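Local coordinates for lipolytic enzyme, g-d-s-l (Clostridium thermocellum, PDB 2W47), which carries a family 6 carbohydrate-binding module, a beta-sandwich domain that holds a glycan beside a bound calcium ion, at residues E20-G25 against S29-Y34. Numbering follows the deposited sequence.
Sequences ETVNAG and SCYVNY. With CA (calcium ion), chain C; AQA (4-deoxy-beta-L-threo-hex-4-enopyranuronic acid), chain B.
Strand residue E20 and loop residue N23 both bond the hydroxyl of Y31: it donates to OE1 of E20, with OH and OE1 2.6 Å apart, and accepts the backbone N-H of N23 (N to OH 2.9 Å, 157° at the hydrogen). OE1 is met on its anti side, somewhat out of plane, and the carboxylate plane stands 81° to the ring, nearly perpendicular. A chi1 of 74° sets CG of E20 between its backbone N and carbonyl carbon; this puts CG 3.4 Å from CE1 of Y31, and the chain, extended beyond CG, carries the carboxylate to the hydroxyl. OE2 takes a nearly straight bond from ND2 of N33 at 2.9 Å, arriving from above the carboxylate plane. E20 and Y31 form an antiparallel hydrogen-bonded pair joining strands 17-20 and 31-34, and O of E20 lies over one ring face. N33 turns OD1 to the calcium ion at 2.2 Å; backbone O of Y34 and OD1 of N36 also bind the metal. 4-deoxy-beta-L-threo-hex-4-enopyranuronic acid binds the calcium through O6B; its O3 lies 2.8 Å from OE1 of E20 and 2.9 Å from OD1 of N23, and its O2 donates to OD1 of N23. The network thus ties sugar recognition to metal coordination, N33 probably being oriented by E20 and polarised by the calcium.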
loop_
_atom_site.group_PDB
_atom_site.type_symbol
_atom_site.label_atom_id
_atom_site.label_comp_id
_atom_site.label_asym_id
_atom_site.label_seq_id
_atom_site.Cartn_x
_atom_site.Cartn_y
_atom_site.Cartn_z
ATOM N N GLU A 20 11.209 -7.233 -5.905
ATOM C CA GLU A 20 11.886 -7.318 -7.195
ATOM C C GLU A 20 12.286 -5.943 -7.704
ATOM O O GLU A 20 11.945 -4.914 -7.098
ATOM C CB GLU A 20 11.046 -8.080 -8.222
ATOM C CG GLU A 20 9.861 -7.322 -8.747
ATOM C CD GLU A 20 9.137 -8.036 -9.871
ATOM O OE1 GLU A 20 8.509 -7.321 -10.679
ATOM O OE2 GLU A 20 9.176 -9.287 -9.940
ATOM N N THR A 21 13.017 -5.947 -8.817
ATOM C CA THR A 21 13.577 -4.719 -9.389
ATOM C C THR A 21 13.344 -4.651 -10.897
ATOM O O THR A 21 13.950 -3.829 -11.581
ATOM C CB THR A 21 15.092 -4.662 -9.175
ATOM O OG1 THR A 21 15.666 -5.806 -9.808
ATOM C CG2 THR A 21 15.451 -4.675 -7.694
ATOM N N VAL A 22 12.465 -5.514 -11.405
ATOM C CA VAL A 22 12.271 -5.695 -12.851
ATOM C C VAL A 22 11.898 -4.427 -13.613
ATOM O O VAL A 22 12.529 -4.093 -14.613
ATOM C CB VAL A 22 11.213 -6.794 -13.126
ATOM C CG1 VAL A 22 10.921 -6.937 -14.624
ATOM C CG2 VAL A 22 11.685 -8.114 -12.550
ATOM N N ASN A 23 10.878 -3.726 -13.140
ATOM C CA ASN A 23 10.331 -2.579 -13.852
ATOM C C ASN A 23 10.864 -1.273 -13.327
ATOM O O ASN A 23 10.767 -0.991 -12.131
ATOM C CB ASN A 23 8.807 -2.587 -13.758
ATOM C CG ASN A 23 8.199 -3.810 -14.386
ATOM O OD1 ASN A 23 7.542 -4.605 -13.711
ATOM N ND2 ASN A 23 8.432 -3.987 -15.679
ATOM N N ALA A 24 11.414 -0.467 -14.230
ATOM C CA ALA A 24 12.000 0.814 -13.862
ATOM C C ALA A 24 10.985 1.768 -13.242
ATOM O O ALA A 24 9.782 1.655 -13.487
ATOM C CB ALA A 24 12.654 1.461 -15.086
ATOM N N GLY A 25 11.480 2.712 -12.452
ATOM C CA GLY A 25 10.655 3.792 -11.926
ATOM C C GLY A 25 10.337 3.682 -10.451
ATOM O O GLY A 25 9.807 4.623 -9.859
ATOM N N SER A 29 15.324 0.540 -2.874
ATOM C CA SER A 29 16.027 -0.649 -3.331
ATOM C C SER A 29 15.211 -1.573 -4.233
ATOM O O SER A 29 15.786 -2.348 -4.999
ATOM C CB SER A 29 16.538 -1.430 -2.125
ATOM O OG SER A 29 15.464 -1.831 -1.296
ATOM N N CYS A 30 13.883 -1.509 -4.130
ATOM C CA CYS A 30 13.031 -2.481 -4.801
ATOM C C CYS A 30 11.571 -2.109 -4.604
ATOM O O CYS A 30 11.251 -1.091 -3.996
ATOM C CB CYS A 30 13.293 -3.888 -4.230
ATOM S SG CYS A 30 12.977 -4.045 -2.445
ATOM N N TYR A 31 10.690 -2.959 -5.116
ATOM C CA TYR A 31 9.254 -2.826 -4.906
ATOM C C TYR A 31 8.668 -4.222 -4.712
ATOM O O TYR A 31 9.351 -5.230 -4.944
ATOM C CB TYR A 31 8.600 -2.099 -6.088
ATOM C CG TYR A 31 8.744 -2.826 -7.409
ATOM C CD1 TYR A 31 7.819 -3.802 -7.798
ATOM C CD2 TYR A 31 9.798 -2.538 -8.275
ATOM C CE1 TYR A 31 7.945 -4.480 -9.007
ATOM C CE2 TYR A 31 9.930 -3.200 -9.496
ATOM C CZ TYR A 31 8.997 -4.160 -9.860
ATOM O OH TYR A 31 9.134 -4.818 -11.058
ATOM N N VAL A 32 7.413 -4.275 -4.274
ATOM C CA VAL A 32 6.722 -5.548 -4.082
ATOM C C VAL A 32 5.948 -5.950 -5.328
ATOM O O VAL A 32 5.207 -5.156 -5.889
ATOM C CB VAL A 32 5.728 -5.490 -2.907
ATOM C CG1 VAL A 32 5.112 -6.861 -2.674
ATOM C CG2 VAL A 32 6.416 -5.017 -1.640
ATOM N N ASN A 33 6.127 -7.200 -5.739
ATOM C CA ASN A 33 5.320 -7.817 -6.779
ATOM C C ASN A 33 4.559 -8.973 -6.150
ATOM O O ASN A 33 5.162 -9.950 -5.710
ATOM C CB ASN A 33 6.231 -8.278 -7.922
ATOM C CG ASN A 33 5.529 -9.152 -8.945
ATOM O OD1 ASN A 33 4.304 -9.287 -8.955
ATOM N ND2 ASN A 33 6.323 -9.780 -9.804
ATOM N N TYR A 34 3.235 -8.830 -6.070
ATOM C CA TYR A 34 2.368 -9.853 -5.501
ATOM C C TYR A 34 2.373 -11.097 -6.375
ATOM O O TYR A 34 2.441 -10.993 -7.597
ATOM C CB TYR A 34 0.930 -9.334 -5.453
ATOM C CG TYR A 34 0.599 -8.363 -4.338
ATOM C CD1 TYR A 34 1.035 -7.042 -4.372
ATOM C CD2 TYR A 34 -0.219 -8.752 -3.281
ATOM C CE1 TYR A 34 0.701 -6.143 -3.370
ATOM C CE2 TYR A 34 -0.567 -7.860 -2.268
ATOM C CZ TYR A 34 -0.093 -6.560 -2.317
ATOM O OH TYR A 34 -0.410 -5.648 -1.333
HETATM CA CA CA C . 2.148 -9.596 -9.457
HETATM O O6A AQA B . 1.113 -9.281 -13.518
HETATM C C6 AQA B . 2.014 -8.842 -12.750
HETATM O O6B AQA B . 1.840 -8.717 -11.510
HETATM C C5 AQA B . 3.190 -8.491 -13.272
HETATM O O5 AQA B . 3.331 -8.625 -14.716
HETATM C C4 AQA B . 4.187 -8.006 -12.496
HETATM C C3 AQA B . 5.581 -7.829 -13.067
HETATM O O3 AQA B . 6.332 -6.851 -12.335
HETATM C C2 AQA B . 5.436 -7.396 -14.520
HETATM O O2 AQA B . 6.714 -7.233 -15.137
HETATM C C1 AQA B . 4.629 -8.437 -15.290
HETATM O O HOH W 1 2.009 -7.363 -8.201
HETATM O O HOH W 2 3.242 -11.109 -10.900
HETATM O O HOH W 3 -0.078 -9.525 -8.801
#